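Local coordinates for putative sugar ABC transporter, substrate-binding protein (Clostridium phytofermentans, PDB 4WZZ), which binds L-rhamnose and is probably the substrate-binding component of a sugar ABC transporter, at residues A[274-286]-A[359-371]. Residues are numbered along the deposited sequence; the frame is centred on the assembly and turned at random.
Sequences GLPSEMADYIGDD and FEPSNIAEWAKVY. With EDO (1,2-ethanediol), chain D.
With chi1 of S277 at 63°, OG lies between its own backbone N and carbonyl carbon, turned to the C-terminal carboxylate of Y371. OG donates to Y371 O at 2.6 Å, coming from above the carboxylate plane, while S277 N reaches Y371 OXT at 3.0 Å along a bent path. Each carboxylate oxygen thus takes one bond from S277, at the N-terminal end of a short helix, which may modestly favour the negative charge. P276 wedges in beside this grip: CG stands 3.5 Å from the centroid of the F359 ring, a CH-pi contact over the face, and CD meets Y371 CD1 obliquely at 3.5 Å. In this periplasmic-binding-protein fold of two lobes, the contact packs the chain's last helix, 364-368, against the short helix that follows strand 269-272, the edge strand of the four-stranded parallel sheet; the side chain of L275, the N-cap residue of helix 276-279, lies about 7 Å from the bound rhamnose. Farther along, I364 carries CG1 anti to its backbone N (chi1 178°), and CD1 touches both P276 and I283, 3.6 Å from I283 CD1. A280 CB, in the 3-10 turn after the helix, meets A368 CB at 4.1 Å. Beyond them, I283 CG2 packs on P361 CD at 3.8 Å.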
ATOM      1  N   GLY A 274      -4.369  -7.251   3.099  1.00  8.83           N
ATOM      2  CA  GLY A 274      -5.273  -7.738   2.083  1.00  7.86           C
ATOM      3  C   GLY A 274      -6.606  -6.993   2.001  1.00  8.02           C
ATOM      4  O   GLY A 274      -7.008  -6.276   2.921  1.00  8.20           O
ATOM      5  N   LEU A 275      -7.296  -7.190   0.884  1.00  8.71           N
ATOM      6  CA  LEU A 275      -8.624  -6.607   0.676  1.00  9.37           C
ATOM      7  C   LEU A 275      -9.650  -7.496   1.341  1.00 10.17           C
ATOM      8  O   LEU A 275      -9.677  -8.701   1.078  1.00  9.76           O
ATOM      9  CB  LEU A 275      -8.966  -6.521  -0.810  1.00  9.79           C
ATOM     10  CG  LEU A 275      -8.222  -5.444  -1.615  1.00  9.90           C
ATOM     11  CD1 LEU A 275      -8.591  -5.527  -3.073  1.00 11.02           C
ATOM     12  CD2 LEU A 275      -8.510  -4.047  -1.116  1.00  9.67           C
ATOM     13  N   PRO A 276     -10.496  -6.918   2.205  1.00  9.82           N
ATOM     14  CA  PRO A 276     -11.584  -7.729   2.780  1.00 10.44           C
ATOM     15  C   PRO A 276     -12.420  -8.495   1.736  1.00 10.96           C
ATOM     16  O   PRO A 276     -12.779  -9.673   1.927  1.00 11.61           O
ATOM     17  CB  PRO A 276     -12.423  -6.686   3.528  1.00 11.04           C
ATOM     18  CG  PRO A 276     -11.404  -5.624   3.951  1.00 11.44           C
ATOM     19  CD  PRO A 276     -10.474  -5.541   2.748  1.00  9.91           C
ATOM     20  N   SER A 277     -12.715  -7.850   0.619  1.00 11.20           N
ATOM     21  CA  SER A 277     -13.507  -8.454  -0.461  1.00 12.27           C
ATOM     22  C   SER A 277     -12.884  -9.749  -1.007  1.00 13.92           C
ATOM     23  O   SER A 277     -13.593 -10.709  -1.310  1.00 17.99           O
ATOM     24  CB  SER A 277     -13.703  -7.453  -1.600  1.00 14.43           C
ATOM     25  OG  SER A 277     -12.446  -7.103  -2.162  1.00 13.53           O
ATOM     26  N   GLU A 278     -11.564  -9.770  -1.138  1.00 11.54           N
ATOM     27  CA  GLU A 278     -10.841 -10.931  -1.645  1.00 11.16           C
ATOM     28  C   GLU A 278     -10.561 -11.995  -0.574  1.00 16.89           C
ATOM     29  O   GLU A 278     -10.490 -13.196  -0.869  1.00 18.32           O
ATOM     30  CB  GLU A 278      -9.509 -10.472  -2.242  1.00 12.25           C
ATOM     31  CG  GLU A 278      -9.674  -9.654  -3.498  1.00 14.41           C
ATOM     32  CD  GLU A 278      -8.348  -9.385  -4.185  1.00 20.78           C
ATOM     33  OE1 GLU A 278      -7.392  -8.965  -3.513  1.00 15.34           O
ATOM     34  OE2 GLU A 278      -8.269  -9.583  -5.408  1.00 20.87           O
HETATM   35  N   MSE A 279     -10.377 -11.567   0.667  1.00  9.98           N
HETATM   36  CA  MSE A 279      -9.913 -12.476   1.692  1.00  9.79           C
HETATM   37  C   MSE A 279     -11.037 -13.050   2.543  1.00 10.51           C
HETATM   38  O   MSE A 279     -10.787 -13.948   3.318  1.00 10.82           O
HETATM   39  CB  MSE A 279      -8.913 -11.775   2.607  1.00 11.98           C
HETATM   40  CG  MSE A 279      -7.605 -11.455   1.938  1.00 11.24           C
HETATM   41 SE   MSE A 279      -6.679 -13.106   1.459  1.00 21.88          SE
HETATM   42  CE  MSE A 279      -6.376 -13.808   3.276  1.00 10.37           C
ATOM     43  N   ALA A 280     -12.255 -12.551   2.375  1.00 12.10           N
ATOM     44  CA  ALA A 280     -13.371 -12.930   3.248  1.00 12.49           C
ATOM     45  C   ALA A 280     -13.503 -14.453   3.443  1.00 15.29           C
ATOM     46  O   ALA A 280     -13.665 -14.948   4.565  1.00 17.50           O
ATOM     47  CB  ALA A 280     -14.647 -12.372   2.697  1.00 18.15           C
ATOM     48  N   ASP A 281     -13.417 -15.203   2.362  1.00 13.31           N
ATOM     49  CA  ASP A 281     -13.660 -16.644   2.466  1.00 15.53           C
ATOM     50  C   ASP A 281     -12.466 -17.402   3.040  1.00 14.66           C
ATOM     51  O   ASP A 281     -12.585 -18.609   3.321  1.00 18.14           O
ATOM     52  CB  ASP A 281     -14.034 -17.222   1.115  1.00 23.04           C
ATOM     53  CG  ASP A 281     -15.305 -16.612   0.537  1.00 27.31           C
ATOM     54  OD1 ASP A 281     -16.121 -16.036   1.303  1.00 27.91           O
ATOM     55  OD2 ASP A 281     -15.488 -16.725  -0.698  1.00 28.39           O
ATOM     56  N   TYR A 282     -11.320 -16.733   3.211  1.00 12.71           N
ATOM     57  CA  TYR A 282     -10.129 -17.377   3.743  1.00 11.92           C
ATOM     58  C   TYR A 282      -9.869 -17.043   5.183  1.00 14.67           C
ATOM     59  O   TYR A 282      -8.911 -17.538   5.777  1.00 15.42           O
ATOM     60  CB  TYR A 282      -8.903 -16.954   2.956  1.00 15.40           C
ATOM     61  CG  TYR A 282      -8.948 -17.296   1.513  1.00 14.54           C
ATOM     62  CD1 TYR A 282      -8.893 -18.620   1.091  1.00 13.23           C
ATOM     63  CD2 TYR A 282      -8.984 -16.310   0.555  1.00 18.31           C
ATOM     64  CE1 TYR A 282      -8.904 -18.938  -0.229  1.00 19.30           C
ATOM     65  CE2 TYR A 282      -8.995 -16.617  -0.768  1.00 21.48           C
ATOM     66  CZ  TYR A 282      -8.943 -17.927  -1.164  1.00 22.07           C
ATOM     67  OH  TYR A 282      -8.937 -18.216  -2.496  1.00 24.44           O
ATOM     68  N   ILE A 283     -10.700 -16.173   5.742  1.00 13.86           N
ATOM     69  CA  ILE A 283     -10.500 -15.720   7.099  1.00 11.20           C
ATOM     70  C   ILE A 283     -11.358 -16.520   8.060  1.00 13.59           C
ATOM     71  O   ILE A 283     -12.568 -16.663   7.863  1.00 15.28           O
ATOM     72  CB  ILE A 283     -10.749 -14.211   7.202  1.00 11.02           C
ATOM     73  CG1 ILE A 283      -9.585 -13.483   6.515  1.00 10.43           C
ATOM     74  CG2 ILE A 283     -10.948 -13.772   8.653  1.00 14.78           C
ATOM     75  CD1 ILE A 283      -9.798 -11.988   6.361  1.00 13.79           C
ATOM     76  N   GLY A 284     -10.712 -17.047   9.091  1.00 13.84           N
ATOM     77  CA  GLY A 284     -11.376 -17.870  10.091  1.00 16.37           C
ATOM     78  C   GLY A 284     -10.384 -18.329  11.139  1.00 16.73           C
ATOM     79  O   GLY A 284      -9.196 -18.470  10.860  1.00 18.75           O
ATOM     80  N   ASP A 285     -10.885 -18.598  12.342  1.00 21.60           N
ATOM     81  CA  ASP A 285     -10.046 -19.080  13.429  1.00 21.29           C
ATOM     82  C   ASP A 285     -10.314 -20.572  13.637  1.00 25.51           C
ATOM     83  O   ASP A 285     -10.866 -20.964  14.649  1.00 23.40           O
ATOM     84  CB  ASP A 285     -10.360 -18.291  14.713  1.00 22.55           C
ATOM     85  CG  ASP A 285      -9.425 -18.637  15.865  1.00 35.69           C
ATOM     86  OD1 ASP A 285      -8.257 -19.003  15.605  1.00 37.15           O
ATOM     87  OD2 ASP A 285      -9.877 -18.537  17.038  1.00 36.46           O
ATOM     88  N   ASP A 286      -9.949 -21.382  12.651  1.00 25.66           N
ATOM     89  CA  ASP A 286     -10.136 -22.822  12.717  1.00 21.81           C
ATOM     90  C   ASP A 286      -9.211 -23.484  11.717  1.00 23.51           C
ATOM     91  O   ASP A 286      -8.455 -22.801  11.016  1.00 20.91           O
ATOM     92  CB  ASP A 286     -11.593 -23.217  12.448  1.00 24.43           C
ATOM     93  CG  ASP A 286     -12.090 -22.730  11.108  1.00 28.19           C
ATOM     94  OD1 ASP A 286     -11.339 -22.829  10.115  1.00 21.73           O
ATOM     95  OD2 ASP A 286     -13.237 -22.237  11.042  1.00 38.12           O
ATOM     96  N   PHE A 359      -8.752  -6.736  10.252  1.00  9.64           N
ATOM     97  CA  PHE A 359      -9.865  -7.505   9.721  1.00  9.53           C
ATOM     98  C   PHE A 359      -9.776  -8.924  10.257  1.00 12.70           C
ATOM     99  O   PHE A 359      -8.743  -9.582  10.131  1.00 11.81           O
ATOM    100  CB  PHE A 359      -9.867  -7.481   8.177  1.00 10.35           C
ATOM    101  CG  PHE A 359     -10.053  -6.090   7.617  1.00  8.36           C
ATOM    102  CD1 PHE A 359     -11.312  -5.505   7.628  1.00 12.47           C
ATOM    103  CD2 PHE A 359      -8.982  -5.364   7.147  1.00 11.60           C
ATOM    104  CE1 PHE A 359     -11.494  -4.233   7.153  1.00 14.00           C
ATOM    105  CE2 PHE A 359      -9.152  -4.096   6.663  1.00 11.93           C
ATOM    106  CZ  PHE A 359     -10.409  -3.515   6.677  1.00 14.35           C
ATOM    107  N   GLU A 360     -10.843  -9.365  10.889  1.00 12.68           N
ATOM    108  CA  GLU A 360     -10.834 -10.638  11.586  1.00 12.62           C
ATOM    109  C   GLU A 360     -12.237 -11.226  11.474  1.00 14.30           C
ATOM    110  O   GLU A 360     -13.151 -10.590  10.966  1.00 14.12           O
ATOM    111  CB  GLU A 360     -10.433 -10.412  13.045  1.00 13.19           C
ATOM    112  CG  GLU A 360     -11.278  -9.369  13.754  1.00 17.73           C
ATOM    113  CD  GLU A 360     -10.915  -9.233  15.223  1.00 20.82           C
ATOM    114  OE1 GLU A 360     -10.869 -10.264  15.930  1.00 21.89           O
ATOM    115  OE2 GLU A 360     -10.682  -8.095  15.663  1.00 23.20           O
ATOM    116  N   PRO A 361     -12.431 -12.469  11.946  1.00 15.93           N
ATOM    117  CA  PRO A 361     -13.755 -13.076  11.809  1.00 14.04           C
ATOM    118  C   PRO A 361     -14.912 -12.224  12.335  1.00 16.06           C
ATOM    119  O   PRO A 361     -16.028 -12.243  11.800  1.00 19.32           O
ATOM    120  CB  PRO A 361     -13.621 -14.366  12.635  1.00 19.71           C
ATOM    121  CG  PRO A 361     -12.147 -14.729  12.470  1.00 18.22           C
ATOM    122  CD  PRO A 361     -11.407 -13.415  12.423  1.00 16.69           C
ATOM    123  N   SER A 362     -14.663 -11.464  13.389  1.00 16.23           N
ATOM    124  CA  SER A 362     -15.748 -10.691  13.988  1.00 17.90           C
ATOM    125  C   SER A 362     -16.201  -9.484  13.156  1.00 15.67           C
ATOM    126  O   SER A 362     -17.225  -8.903  13.447  1.00 17.03           O
ATOM    127  CB  SER A 362     -15.365 -10.250  15.402  1.00 21.37           C
ATOM    128  OG  SER A 362     -14.279  -9.344  15.388  1.00 21.52           O
ATOM    129  N   ASN A 363     -15.444  -9.096  12.125  1.00 14.21           N
ATOM    130  CA  ASN A 363     -15.821  -7.926  11.326  1.00 14.93           C
ATOM    131  C   ASN A 363     -15.604  -8.067   9.833  1.00 15.31           C
ATOM    132  O   ASN A 363     -15.841  -7.134   9.098  1.00 12.56           O
ATOM    133  CB  ASN A 363     -15.100  -6.647  11.796  1.00 14.58           C
ATOM    134  CG  ASN A 363     -13.599  -6.670  11.521  1.00 13.20           C
ATOM    135  OD1 ASN A 363     -13.088  -7.535  10.829  1.00 12.07           O
ATOM    136  ND2 ASN A 363     -12.899  -5.659  12.035  1.00 16.76           N
ATOM    137  N   ILE A 364     -15.181  -9.229   9.360  1.00 12.23           N
ATOM    138  CA  ILE A 364     -14.721  -9.319   7.966  1.00 11.63           C
ATOM    139  C   ILE A 364     -15.866  -9.175   6.966  1.00 13.76           C
ATOM    140  O   ILE A 364     -15.720  -8.489   5.961  1.00 13.47           O
ATOM    141  CB  ILE A 364     -13.898 -10.627   7.726  1.00  9.84           C
ATOM    142  CG1 ILE A 364     -13.452 -10.775   6.266  1.00 11.82           C
ATOM    143  CG2 ILE A 364     -14.709 -11.869   8.131  1.00 12.47           C
ATOM    144  CD1 ILE A 364     -12.567  -9.688   5.801  1.00  9.92           C
ATOM    145  N   ALA A 365     -17.015  -9.789   7.237  1.00 11.91           N
ATOM    146  CA  ALA A 365     -18.054  -9.853   6.224  1.00 17.72           C
ATOM    147  C   ALA A 365     -18.606  -8.462   5.897  1.00 15.83           C
ATOM    148  O   ALA A 365     -18.841  -8.138   4.728  1.00 14.37           O
ATOM    149  CB  ALA A 365     -19.163 -10.804   6.657  1.00 17.16           C
ATOM    150  N   GLU A 366     -18.791  -7.624   6.916  1.00 16.43           N
ATOM    151  CA  GLU A 366     -19.367  -6.287   6.683  1.00 15.07           C
ATOM    152  C   GLU A 366     -18.424  -5.435   5.835  1.00 18.21           C
ATOM    153  O   GLU A 366     -18.869  -4.683   4.975  1.00 18.66           O
ATOM    154  CB  GLU A 366     -19.730  -5.592   8.007  1.00 16.56           C
ATOM    155  CG  GLU A 366     -18.534  -5.243   8.872  1.00 17.67           C
ATOM    156  CD  GLU A 366     -18.878  -5.093  10.325  1.00 29.03           C
ATOM    157  OE1 GLU A 366     -18.897  -3.943  10.809  1.00 35.26           O
ATOM    158  OE2 GLU A 366     -19.122  -6.120  10.996  1.00 18.09           O
ATOM    159  N   TRP A 367     -17.111  -5.596   6.031  1.00 13.14           N
ATOM    160  CA  TRP A 367     -16.146  -4.794   5.303  1.00 13.43           C
ATOM    161  C   TRP A 367     -15.895  -5.302   3.896  1.00 11.28           C
ATOM    162  O   TRP A 367     -15.411  -4.549   3.051  1.00 13.82           O
ATOM    163  CB  TRP A 367     -14.832  -4.668   6.085  1.00 13.47           C
ATOM    164  CG  TRP A 367     -14.960  -3.732   7.241  1.00 13.61           C
ATOM    165  CD1 TRP A 367     -15.194  -4.060   8.531  1.00 13.64           C
ATOM    166  CD2 TRP A 367     -14.886  -2.291   7.202  1.00 14.77           C
ATOM    167  NE1 TRP A 367     -15.272  -2.929   9.306  1.00 15.28           N
ATOM    168  CE2 TRP A 367     -15.088  -1.828   8.515  1.00 14.04           C
ATOM    169  CE3 TRP A 367     -14.658  -1.360   6.186  1.00 16.83           C
ATOM    170  CZ2 TRP A 367     -15.068  -0.469   8.851  1.00 16.88           C
ATOM    171  CZ3 TRP A 367     -14.641  -0.006   6.524  1.00 15.83           C
ATOM    172  CH2 TRP A 367     -14.856   0.424   7.840  1.00 17.87           C
ATOM    173  N   ALA A 368     -16.226  -6.567   3.644  1.00 14.89           N
ATOM    174  CA  ALA A 368     -15.977  -7.183   2.348  1.00 15.12           C
ATOM    175  C   ALA A 368     -16.817  -6.517   1.261  1.00 16.80           C
ATOM    176  O   ALA A 368     -16.488  -6.615   0.081  1.00 19.28           O
ATOM    177  CB  ALA A 368     -16.268  -8.651   2.409  1.00 16.22           C
ATOM    178  N   LYS A 369     -17.894  -5.852   1.666  1.00 18.91           N
ATOM    179  CA  LYS A 369     -18.720  -5.131   0.716  1.00 20.96           C
ATOM    180  C   LYS A 369     -18.250  -3.702   0.461  1.00 19.12           C
ATOM    181  O   LYS A 369     -18.821  -3.012  -0.400  1.00 24.86           O
ATOM    182  CB  LYS A 369     -20.179  -5.118   1.185  1.00 25.62           C
ATOM    183  CG  LYS A 369     -20.811  -6.508   1.202  1.00 36.42           C
ATOM    184  CD  LYS A 369     -20.663  -7.257  -0.137  1.00 40.71           C
ATOM    185  CE  LYS A 369     -21.936  -7.192  -0.990  1.00 43.84           C
ATOM    186  NZ  LYS A 369     -21.874  -8.128  -2.177  1.00 44.32           N
ATOM    187  N   VAL A 370     -17.240  -3.255   1.199  1.00 16.53           N
ATOM    188  CA  VAL A 370     -16.740  -1.884   1.080  1.00 13.44           C
ATOM    189  C   VAL A 370     -15.518  -1.841   0.152  1.00 17.54           C
ATOM    190  O   VAL A 370     -15.452  -1.014  -0.757  1.00 18.58           O
ATOM    191  CB  VAL A 370     -16.377  -1.274   2.444  1.00 18.70           C
ATOM    192  CG1 VAL A 370     -16.079   0.215   2.312  1.00 17.49           C
ATOM    193  CG2 VAL A 370     -17.497  -1.501   3.452  1.00 22.24           C
ATOM    194  N   TYR A 371     -14.561  -2.745   0.360  1.00 13.99           N
ATOM    195  CA  TYR A 371     -13.426  -2.849  -0.552  1.00  9.56           C
ATOM    196  C   TYR A 371     -12.768  -4.217  -0.446  1.00 14.20           C
ATOM    197  O   TYR A 371     -12.017  -4.632  -1.340  1.00 13.83           O
ATOM    198  CB  TYR A 371     -12.389  -1.742  -0.308  1.00 11.71           C
ATOM    199  CG  TYR A 371     -11.958  -1.503   1.113  1.00 11.38           C
ATOM    200  CD1 TYR A 371     -10.926  -2.246   1.692  1.00 10.72           C
ATOM    201  CD2 TYR A 371     -12.543  -0.493   1.881  1.00 12.41           C
ATOM    202  CE1 TYR A 371     -10.518  -2.002   2.980  1.00 13.59           C
ATOM    203  CE2 TYR A 371     -12.142  -0.249   3.162  1.00 13.86           C
ATOM    204  CZ  TYR A 371     -11.119  -0.996   3.718  1.00 11.05           C
ATOM    205  OH  TYR A 371     -10.708  -0.723   5.014  1.00 13.30           O
ATOM    206  OXT TYR A 371     -13.024  -4.916   0.540  1.00 12.80           O
TER
HETATM  207  C1  EDO D 403     -11.371   0.761   7.806  1.00 26.08           C
HETATM  208  O1  EDO D 403     -11.365   1.313   6.488  1.00 18.84           O
HETATM  209  C2  EDO D 403     -11.063   1.883   8.789  1.00 28.67           C
HETATM  210  O2  EDO D 403      -9.733   2.345   8.503  1.00 38.15           O